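Alkaline phosphatase D (Bacillus subtilis, PDB 2YEQ) hydrolyses phosphate esters, releasing phosphate from monoesters and acting also as a phosphodiesterase, at an active site that contains iron and calcium. Local coordinates at residues 147-152 with 327-332; 205-210 with 273-278; 470-475 with 490-495. All blocks are in the same frame, centred on the assembly; numbering follows the deposited sequence.

Overall arrangement
Contacts 1 and 2 form one unit of the calcineurin-like metallophosphatase core. Strands 145-148 and 203-206 are neighbours in one mixed sheet, strands 325-329 and 271-275 in another, and the two contacts bring the ends of these pairs together, with centres about 5 Å apart. In sequence, contact 2 falls between the two segments of contact 1. They are joined by Q331, whose OE1 probably hydrogen-bonds T278, by pairing of V327 with N274, and by a common calcium ion that both metal-bearing loops bind. Contact 3 comes later in the chain, toward the far end of the first sheet, its centre about 23 Å from contact 1 and about 28 Å from contact 2.

Contact 1: residues 147-152 with 327-332; sequences FHLGDY and VLAQQI. With FE (Fe (III) ion), chain B; CA (calcium ion), chain C.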
loop_
_atom_site.group_PDB
_atom_site.type_symbol
_atom_site.label_atom_id
_atom_site.label_comp_id
_atom_site.label_asym_id
_atom_site.label_seq_id
_atom_site.Cartn_x
_atom_site.Cartn_y
_atom_site.Cartn_z
ATOM N N PHE A 147 5.523 -4.315 1.807
ATOM C CA PHE A 147 4.955 -3.356 0.844
ATOM C C PHE A 147 3.699 -2.723 1.395
ATOM O O PHE A 147 2.842 -3.390 1.961
ATOM C CB PHE A 147 4.531 -4.060 -0.466
ATOM C CG PHE A 147 5.672 -4.520 -1.304
ATOM C CD1 PHE A 147 6.280 -3.668 -2.193
ATOM C CD2 PHE A 147 6.122 -5.839 -1.233
ATOM C CE1 PHE A 147 7.326 -4.086 -2.979
ATOM C CE2 PHE A 147 7.181 -6.273 -2.037
ATOM C CZ PHE A 147 7.778 -5.393 -2.902
ATOM N N HIS A 148 3.571 -1.411 1.241
ATOM C CA HIS A 148 2.304 -0.772 1.489
ATOM C C HIS A 148 1.779 -0.259 0.145
ATOM O O HIS A 148 2.508 0.366 -0.617
ATOM C CB HIS A 148 2.416 0.336 2.534
ATOM C CG HIS A 148 1.105 0.667 3.163
ATOM N ND1 HIS A 148 0.153 1.428 2.525
ATOM C CD2 HIS A 148 0.571 0.312 4.347
ATOM C CE1 HIS A 148 -0.915 1.519 3.293
ATOM N NE2 HIS A 148 -0.688 0.851 4.409
ATOM N N LEU A 149 0.522 -0.568 -0.144
ATOM C CA LEU A 149 -0.054 -0.346 -1.479
ATOM C C LEU A 149 -1.095 0.776 -1.523
ATOM O O LEU A 149 -1.785 0.936 -2.539
ATOM C CB LEU A 149 -0.705 -1.624 -2.002
ATOM C CG LEU A 149 0.228 -2.840 -2.109
ATOM C CD1 LEU A 149 -0.554 -4.032 -2.706
ATOM C CD2 LEU A 149 1.492 -2.538 -2.889
ATOM N N GLY A 150 -1.243 1.509 -0.420
ATOM C CA GLY A 150 -2.021 2.787 -0.419
ATOM C C GLY A 150 -3.039 2.911 0.696
ATOM O O GLY A 150 -3.297 1.960 1.440
ATOM N N ASP A 151 -3.653 4.103 0.762
ATOM C CA ASP A 151 -4.542 4.504 1.807
ATOM C C ASP A 151 -3.853 4.282 3.160
ATOM O O ASP A 151 -4.437 3.752 4.086
ATOM C CB ASP A 151 -5.883 3.794 1.725
ATOM C CG ASP A 151 -6.706 4.183 0.490
ATOM O OD1 ASP A 151 -6.224 4.955 -0.352
ATOM O OD2 ASP A 151 -7.846 3.639 0.364
ATOM N N TYR A 152 -2.600 4.710 3.229
ATOM C CA TYR A 152 -1.858 4.740 4.481
ATOM C C TYR A 152 -2.441 5.745 5.475
ATOM O O TYR A 152 -2.378 5.510 6.688
ATOM C CB TYR A 152 -0.410 5.062 4.196
ATOM C CG TYR A 152 0.531 4.899 5.359
ATOM C CD1 TYR A 152 0.641 5.885 6.333
ATOM C CD2 TYR A 152 1.357 3.774 5.465
ATOM C CE1 TYR A 152 1.539 5.753 7.403
ATOM C CE2 TYR A 152 2.268 3.635 6.546
ATOM C CZ TYR A 152 2.343 4.633 7.506
ATOM O OH TYR A 152 3.215 4.514 8.560
ATOM N N VAL A 327 6.752 -8.875 -10.882
ATOM C CA VAL A 327 5.714 -8.499 -9.917
ATOM C C VAL A 327 5.280 -7.057 -10.192
ATOM O O VAL A 327 6.130 -6.211 -10.451
ATOM C CB VAL A 327 6.230 -8.635 -8.477
ATOM C CG1 VAL A 327 5.117 -8.315 -7.432
ATOM C CG2 VAL A 327 6.792 -10.072 -8.250
ATOM N N LEU A 328 3.968 -6.842 -10.202
ATOM C CA LEU A 328 3.370 -5.509 -10.233
ATOM C C LEU A 328 2.803 -5.200 -8.847
ATOM O O LEU A 328 1.788 -5.723 -8.451
ATOM C CB LEU A 328 2.249 -5.427 -11.278
ATOM C CG LEU A 328 2.539 -5.739 -12.747
ATOM C CD1 LEU A 328 1.362 -5.218 -13.639
ATOM C CD2 LEU A 328 3.869 -5.193 -13.135
ATOM N N ALA A 329 3.505 -4.380 -8.095
ATOM C CA ALA A 329 3.037 -3.969 -6.775
ATOM C C ALA A 329 2.273 -2.674 -7.005
ATOM O O ALA A 329 2.888 -1.648 -7.274
ATOM C CB ALA A 329 4.213 -3.716 -5.872
ATOM N N GLN A 330 0.959 -2.727 -6.876
ATOM C CA GLN A 330 0.126 -1.598 -7.285
ATOM C C GLN A 330 -1.153 -1.526 -6.482
ATOM O O GLN A 330 -1.300 -2.241 -5.482
ATOM C CB GLN A 330 -0.103 -1.635 -8.810
ATOM C CG GLN A 330 -0.811 -2.878 -9.322
ATOM C CD GLN A 330 -2.300 -2.723 -9.322
ATOM O OE1 GLN A 330 -2.838 -1.727 -9.840
ATOM N NE2 GLN A 330 -2.984 -3.661 -8.692
ATOM N N GLN A 331 -2.083 -0.648 -6.890
ATOM C CA GLN A 331 -3.131 -0.177 -6.003
ATOM C C GLN A 331 -4.468 -0.832 -6.112
ATOM O O GLN A 331 -5.151 -1.039 -5.094
ATOM C CB GLN A 331 -3.348 1.337 -6.245
ATOM C CG GLN A 331 -2.181 2.228 -5.867
ATOM C CD GLN A 331 -0.983 2.154 -6.792
ATOM O OE1 GLN A 331 -1.088 1.806 -7.980
ATOM N NE2 GLN A 331 0.188 2.524 -6.249
ATOM N N ILE A 332 -4.899 -1.094 -7.348
ATOM C CA ILE A 332 -6.306 -1.317 -7.627
ATOM C C ILE A 332 -6.592 -2.645 -8.365
ATOM O O ILE A 332 -5.719 -3.255 -8.972
ATOM C CB ILE A 332 -6.885 -0.116 -8.445
ATOM C CG1 ILE A 332 -5.970 0.227 -9.609
ATOM C CG2 ILE A 332 -7.127 1.137 -7.529
ATOM C CD1 ILE A 332 -6.644 1.071 -10.718
HETATM FE FE FE B . -9.059 2.221 1.432
HETATM CA CA CA C . -8.025 3.521 -2.144
HETATM O O HOH W 1 -4.424 0.329 -2.619
HETATM O O HOH W 2 -6.208 1.872 -1.376
#
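L149 and Q331 bring the two backbones closest, CA to CA 5.5 Å, just where strands 145-148 and 325-329 of two different sheets run out into loops. No direct hydrogen bond crosses the gap, as expected of sheets that meet face against face. A water does the bridging instead, donating to L149 O at 2.7 Å and to Q331 O at 2.9 Å, so two buried carbonyls are satisfied together.

The direct side-chain packing is largely apolar. CB of A329 lies 4.2 Å from CD1 of F147, approaching the ring obliquely, and L149 brings CD2 to the same methyl at an equal distance. A small residue suits this place, because the phenyl ring and the leucine branches already fill the space between the sheets. With chi1 at -58° and chi2 extended, L149 sends CD1 over to Q330 O, 3.4 Å away. CG of Q331 rests 3.6 Å from L149 O, and the bend at chi2 (72°) turns the amide aside to T278 and L276.

Beyond the packed pair, the chain turns through G150, whose backbone angles would press a CB against the preceding carbonyl O, so glycine suits the place. G150 N donates to H148 ND1, a bond tilted from the imidazole plane. D151 follows, and its OD2 bridges the iron at 2.1 Å and one calcium at 2.5 Å, with C124, Y154 and H382 completing the protein ligands of iron. D151 lies two residues beyond L149, so the apolar junction leads straight into the loop that binds this iron- and calcium-containing centre.

Contact 2: residues 205-210 with 273-278; sequences VVTWDD and FNVLDT. With CA (calcium ion), chain C; CA (calcium ion), chain D.
V205 meets V275 where strands 203-206 and 271-275, from the two sheets of the metallophosphatase core, lie face to face; over the touching part their backbones run only 15° apart. CG1 of V205 reaches CG2 of V275 at 3.7 Å, and the two branched side chains cross obliquely, compact shapes well suited to the thin layer between sheets. V206 turns the other way, as strand alternation demands.

T207 points back in. Its CB packs against V275 CG1, and OG1, set anti to the backbone N, swings toward the second segment, where it donates to L276 O at 2.8 Å. A threonine serves both neighbours here, carbon for the valine and hydroxyl for a buried carbonyl.

At W208 the indole takes the crowded position between backbone N and carbonyl carbon (chi1 48°), which carries NE1 across to D277. The bond to OD1 is 3.1 Å long; the oxygen lies close to the indole plane but is met from above the carboxylate plane, the two planes standing 74° apart. A water just beyond the ring edge donates to both W208 O and D277 OD1.

D209 faces the metals with OD2, 2.3 Å from a calcium ion. Its OD1 is paired with R279 and accepts from a second water, which also donates to T278 OG1. D210 then divides its oxygens: OD1 binds that same calcium at 2.4 Å, and OD2 binds another, completed by N215, N216 and waters.

Along the segment the chemistry passes from hydrocarbon through hydrogen bonds to a carbonyl and a carboxylate, and on to metal. Residues 273-278 meet V205, T207 and W208 directly and D209 through water. The two acidic ligands follow in the loop just after these packed residues, and R279, with the calcium ions, probably offsets part of their negative charge.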
loop_
_atom_site.group_PDB
_atom_site.type_symbol
_atom_site.label_atom_id
_atom_site.label_comp_id
_atom_site.label_asym_id
_atom_site.label_seq_id
_atom_site.Cartn_x
_atom_site.Cartn_y
_atom_site.Cartn_z
ATOM N N VAL A 205 8.622 -0.834 1.389
ATOM C CA VAL A 205 8.521 -0.266 0.055
ATOM C C VAL A 205 7.090 0.231 -0.062
ATOM O O VAL A 205 6.141 -0.554 -0.140
ATOM C CB VAL A 205 8.874 -1.287 -1.036
ATOM C CG1 VAL A 205 8.798 -0.662 -2.457
ATOM C CG2 VAL A 205 10.299 -1.798 -0.794
ATOM N N VAL A 206 6.914 1.552 -0.020
ATOM C CA VAL A 206 5.572 2.115 -0.008
ATOM C C VAL A 206 5.203 2.714 -1.373
ATOM O O VAL A 206 6.060 3.234 -2.096
ATOM C CB VAL A 206 5.443 3.209 1.112
ATOM C CG1 VAL A 206 5.718 2.588 2.508
ATOM C CG2 VAL A 206 6.417 4.369 0.844
ATOM N N THR A 207 3.914 2.644 -1.696
ATOM C CA THR A 207 3.336 3.421 -2.787
ATOM C C THR A 207 1.951 3.816 -2.362
ATOM O O THR A 207 1.358 3.152 -1.511
ATOM C CB THR A 207 3.343 2.656 -4.124
ATOM O OG1 THR A 207 2.890 3.533 -5.152
ATOM C CG2 THR A 207 2.475 1.338 -4.050
ATOM N N TRP A 208 1.439 4.930 -2.883
ATOM C CA TRP A 208 0.194 5.504 -2.351
ATOM C C TRP A 208 -0.970 5.109 -3.236
ATOM O O TRP A 208 -0.766 4.644 -4.345
ATOM C CB TRP A 208 0.287 7.043 -2.278
ATOM C CG TRP A 208 0.787 7.716 -3.501
ATOM C CD1 TRP A 208 0.482 7.422 -4.801
ATOM C CD2 TRP A 208 1.689 8.828 -3.542
ATOM N NE1 TRP A 208 1.154 8.284 -5.645
ATOM C CE2 TRP A 208 1.894 9.156 -4.898
ATOM C CE3 TRP A 208 2.326 9.592 -2.560
ATOM C CZ2 TRP A 208 2.729 10.195 -5.296
ATOM C CZ3 TRP A 208 3.160 10.617 -2.950
ATOM C CH2 TRP A 208 3.348 10.921 -4.318
ATOM N N ASP A 209 -2.178 5.312 -2.744
ATOM C CA ASP A 209 -3.373 5.277 -3.577
ATOM C C ASP A 209 -4.069 6.638 -3.428
ATOM O O ASP A 209 -3.372 7.665 -3.425
ATOM C CB ASP A 209 -4.304 4.094 -3.247
ATOM C CG ASP A 209 -5.392 3.882 -4.318
ATOM O OD1 ASP A 209 -5.097 4.085 -5.533
ATOM O OD2 ASP A 209 -6.569 3.558 -3.922
ATOM N N ASP A 210 -5.387 6.676 -3.300
ATOM C CA ASP A 210 -6.105 7.978 -3.359
ATOM C C ASP A 210 -6.141 8.729 -2.050
ATOM O O ASP A 210 -5.990 9.952 -2.050
ATOM C CB ASP A 210 -7.538 7.867 -3.922
ATOM C CG ASP A 210 -8.361 6.772 -3.297
ATOM O OD1 ASP A 210 -7.777 5.795 -2.740
ATOM O OD2 ASP A 210 -9.611 6.864 -3.358
ATOM N N PHE A 273 10.521 -6.466 -9.169
ATOM C CA PHE A 273 9.368 -5.768 -8.586
ATOM C C PHE A 273 9.206 -4.411 -9.265
ATOM O O PHE A 273 10.131 -3.615 -9.259
ATOM C CB PHE A 273 9.585 -5.544 -7.100
ATOM C CG PHE A 273 9.447 -6.789 -6.276
ATOM C CD1 PHE A 273 8.216 -7.205 -5.846
ATOM C CD2 PHE A 273 10.564 -7.547 -5.942
ATOM C CE1 PHE A 273 8.069 -8.355 -5.085
ATOM C CE2 PHE A 273 10.433 -8.704 -5.173
ATOM C CZ PHE A 273 9.177 -9.109 -4.754
ATOM N N ASN A 274 8.045 -4.201 -9.855
ATOM C CA ASN A 274 7.666 -2.926 -10.458
ATOM C C ASN A 274 6.630 -2.310 -9.556
ATOM O O ASN A 274 5.494 -2.772 -9.514
ATOM C CB ASN A 274 7.083 -3.165 -11.852
ATOM C CG ASN A 274 8.061 -3.894 -12.767
ATOM O OD1 ASN A 274 9.007 -3.302 -13.287
ATOM N ND2 ASN A 274 7.894 -5.215 -12.873
ATOM N N VAL A 275 7.040 -1.283 -8.818
ATOM C CA VAL A 275 6.157 -0.565 -7.915
ATOM C C VAL A 275 5.510 0.597 -8.716
ATOM O O VAL A 275 6.202 1.512 -9.139
ATOM C CB VAL A 275 6.953 -0.018 -6.691
ATOM C CG1 VAL A 275 6.043 0.689 -5.747
ATOM C CG2 VAL A 275 7.687 -1.194 -5.957
ATOM N N LEU A 276 4.201 0.515 -8.927
ATOM C CA LEU A 276 3.501 1.413 -9.813
ATOM C C LEU A 276 2.833 2.556 -9.044
ATOM O O LEU A 276 2.665 2.515 -7.778
ATOM C CB LEU A 276 2.427 0.656 -10.592
ATOM C CG LEU A 276 2.871 -0.617 -11.337
ATOM C CD1 LEU A 276 1.698 -1.192 -12.161
ATOM C CD2 LEU A 276 4.099 -0.379 -12.191
ATOM N N ASP A 277 2.444 3.562 -9.829
ATOM C CA ASP A 277 1.666 4.714 -9.365
ATOM C C ASP A 277 0.523 4.921 -10.343
ATOM O O ASP A 277 0.713 5.457 -11.432
ATOM C CB ASP A 277 2.613 5.920 -9.280
ATOM C CG ASP A 277 1.928 7.211 -8.766
ATOM O OD1 ASP A 277 0.697 7.242 -8.570
ATOM O OD2 ASP A 277 2.689 8.177 -8.558
ATOM N N THR A 278 -0.663 4.463 -9.955
ATOM C CA THR A 278 -1.823 4.503 -10.808
ATOM C C THR A 278 -2.756 5.677 -10.482
ATOM O O THR A 278 -3.878 5.709 -10.975
ATOM C CB THR A 278 -2.617 3.170 -10.737
ATOM O OG1 THR A 278 -3.080 2.928 -9.388
ATOM C CG2 THR A 278 -1.726 1.966 -11.234
HETATM CA CA CA C . -8.025 3.521 -2.144
HETATM CA CA CA D . -11.478 5.588 -3.042
HETATM O O HOH W 3 -1.133 5.158 -7.069
HETATM O O HOH W 4 -5.117 4.015 -8.291
HETATM O O HOH W 2 -6.208 1.872 -1.376
HETATM O O HOH W 5 -13.346 4.442 -2.631
HETATM O O HOH W 6 -10.702 3.968 -4.575
#

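Contact 3: residues 470-475 with 490-495; sequences STRASF and TTIQGG. With EDO (1,2-ethanediol), chain N.
Two torsions fold R472 back over T490: CG lies anti to the backbone N (chi1 173°), and a bend at chi2 (66°) then turns the chain round, although its CB sets out away from the loop. The place is the mouth of an antiparallel beta-hairpin made by strands 470-477 and 484-489, whose second strand runs on into the loop 490-495. Helix-like backbone angles at R472, with both R472 and A473 bonded to Y456, are consistent with a classic beta bulge in the strand.

T490 N donates to R472 O at 3.0 Å, extending the strand pairing by one more bond. The arginine lays a face of its guanidinium over T490 O. R472 NH1 stands 3.4 Å from that oxygen, but the angle is too poor for a hydrogen bond. The charged end belongs to other partners, NE to D418 in a salt bridge and NH1 to S489. A long, jointed side chain suits this task, since its methylenes can pack while its guanidinium reaches the acid through NE: CD of R472 touches CG1 of I492 at 3.9 Å.

I492 is the buried residue of the loop, and an apolar one is apt, for it slots against V458, Y439 and P460. Its CD1 also meets CB of S470 at 3.8 Å. From I492 to G495 the chain makes a type II turn, and G494 occupies the third position, where its phi and psi would push a CB against the preceding carbonyl O.

A 1,2-ethanediol, probably from the crystallisation liquor, clasps the backbone of I492. The residue's N donates almost straight to O2 of the diol at 2.8 Å (173°), while O1 of the diol donates a hydrogen bond to I492 O at 2.6 Å.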
loop_
_atom_site.group_PDB
_atom_site.type_symbol
_atom_site.label_atom_id
_atom_site.label_comp_id
_atom_site.label_asym_id
_atom_site.label_seq_id
_atom_site.Cartn_x
_atom_site.Cartn_y
_atom_site.Cartn_z
ATOM N N SER A 470 -5.076 -15.601 12.031
ATOM C CA SER A 470 -4.957 -16.953 11.450
ATOM C C SER A 470 -4.798 -16.832 9.956
ATOM O O SER A 470 -5.185 -15.824 9.357
ATOM C CB SER A 470 -6.214 -17.785 11.682
ATOM O OG SER A 470 -6.797 -17.518 12.927
ATOM N N THR A 471 -4.246 -17.870 9.353
ATOM C CA THR A 471 -4.217 -17.980 7.911
ATOM C C THR A 471 -5.591 -18.515 7.470
ATOM O O THR A 471 -5.938 -19.673 7.735
ATOM C CB THR A 471 -3.053 -18.840 7.468
ATOM O OG1 THR A 471 -1.828 -18.228 7.921
ATOM C CG2 THR A 471 -3.005 -19.005 5.943
ATOM N N ARG A 472 -6.404 -17.644 6.873
ATOM C CA ARG A 472 -7.723 -18.029 6.366
ATOM C C ARG A 472 -7.582 -19.015 5.220
ATOM O O ARG A 472 -8.375 -19.947 5.056
ATOM C CB ARG A 472 -8.522 -16.798 5.857
ATOM C CG ARG A 472 -9.845 -17.149 5.152
ATOM C CD ARG A 472 -10.781 -17.740 6.128
ATOM N NE ARG A 472 -12.063 -18.178 5.604
ATOM C CZ ARG A 472 -12.275 -19.295 4.908
ATOM N NH1 ARG A 472 -11.273 -20.099 4.557
ATOM N NH2 ARG A 472 -13.504 -19.602 4.544
ATOM N N ALA A 473 -6.584 -18.780 4.399
ATOM C CA ALA A 473 -6.403 -19.572 3.237
ATOM C C ALA A 473 -5.052 -19.298 2.682
ATOM O O ALA A 473 -4.473 -18.206 2.880
ATOM C CB ALA A 473 -7.498 -19.269 2.195
ATOM N N SER A 474 -4.550 -20.302 1.979
ATOM C CA SER A 474 -3.253 -20.247 1.362
ATOM C C SER A 474 -3.363 -20.792 -0.060
ATOM O O SER A 474 -4.028 -21.832 -0.291
ATOM C CB SER A 474 -2.252 -21.055 2.192
ATOM O OG SER A 474 -0.976 -21.098 1.543
ATOM N N PHE A 475 -2.724 -20.097 -1.004
ATOM C CA PHE A 475 -2.750 -20.467 -2.425
ATOM C C PHE A 475 -1.354 -20.538 -2.925
ATOM O O PHE A 475 -0.492 -19.756 -2.507
ATOM C CB PHE A 475 -3.575 -19.453 -3.250
ATOM C CG PHE A 475 -5.034 -19.451 -2.910
ATOM C CD1 PHE A 475 -5.527 -18.641 -1.905
ATOM C CD2 PHE A 475 -5.916 -20.257 -3.596
ATOM C CE1 PHE A 475 -6.862 -18.658 -1.579
ATOM C CE2 PHE A 475 -7.253 -20.260 -3.289
ATOM C CZ PHE A 475 -7.729 -19.483 -2.268
ATOM N N THR A 490 -9.111 -22.399 6.567
ATOM C CA THR A 490 -9.487 -22.512 7.983
ATOM C C THR A 490 -10.575 -21.509 8.314
ATOM O O THR A 490 -10.512 -20.349 7.908
ATOM C CB THR A 490 -8.291 -22.246 8.906
ATOM O OG1 THR A 490 -7.217 -23.111 8.526
ATOM C CG2 THR A 490 -8.646 -22.460 10.361
ATOM N N THR A 491 -11.560 -21.950 9.072
ATOM C CA THR A 491 -12.624 -21.080 9.501
ATOM C C THR A 491 -12.099 -20.211 10.651
ATOM O O THR A 491 -11.274 -20.658 11.446
ATOM C CB THR A 491 -13.852 -21.889 9.906
ATOM O OG1 THR A 491 -13.510 -22.743 10.980
ATOM C CG2 THR A 491 -14.313 -22.760 8.768
ATOM N N ILE A 492 -12.551 -18.958 10.710
ATOM C CA ILE A 492 -12.032 -17.993 11.665
ATOM C C ILE A 492 -12.941 -17.969 12.878
ATOM O O ILE A 492 -14.113 -17.656 12.793
ATOM C CB ILE A 492 -11.896 -16.562 11.037
ATOM C CG1 ILE A 492 -10.988 -16.619 9.810
ATOM C CG2 ILE A 492 -11.347 -15.546 12.058
ATOM C CD1 ILE A 492 -9.562 -17.122 10.058
ATOM N N GLN A 493 -12.375 -18.298 14.020
ATOM C CA GLN A 493 -13.104 -18.282 15.267
ATOM C C GLN A 493 -13.470 -16.874 15.703
ATOM O O GLN A 493 -12.608 -15.980 15.779
ATOM C CB GLN A 493 -12.255 -18.928 16.368
ATOM C CG GLN A 493 -12.923 -20.104 16.984
ATOM C CD GLN A 493 -12.014 -20.841 17.935
ATOM O OE1 GLN A 493 -11.044 -21.487 17.522
ATOM N NE2 GLN A 493 -12.305 -20.730 19.222
ATOM N N GLY A 494 -14.741 -16.700 16.021
ATOM C CA GLY A 494 -15.236 -15.445 16.558
ATOM C C GLY A 494 -15.638 -14.438 15.489
ATOM O O GLY A 494 -16.066 -13.340 15.828
ATOM N N GLY A 495 -15.490 -14.798 14.212
ATOM C CA GLY A 495 -15.838 -13.896 13.118
ATOM C C GLY A 495 -17.274 -14.079 12.646
ATOM O O GLY A 495 -17.775 -15.205 12.608
HETATM C C1 EDO N . -15.958 -17.382 10.459
HETATM O O1 EDO N . -16.454 -17.938 11.692
HETATM C C2 EDO N . -15.730 -18.405 9.349
HETATM O O2 EDO N . -14.435 -18.226 8.766
HETATM O O HOH W 7 -9.381 -19.546 13.843
#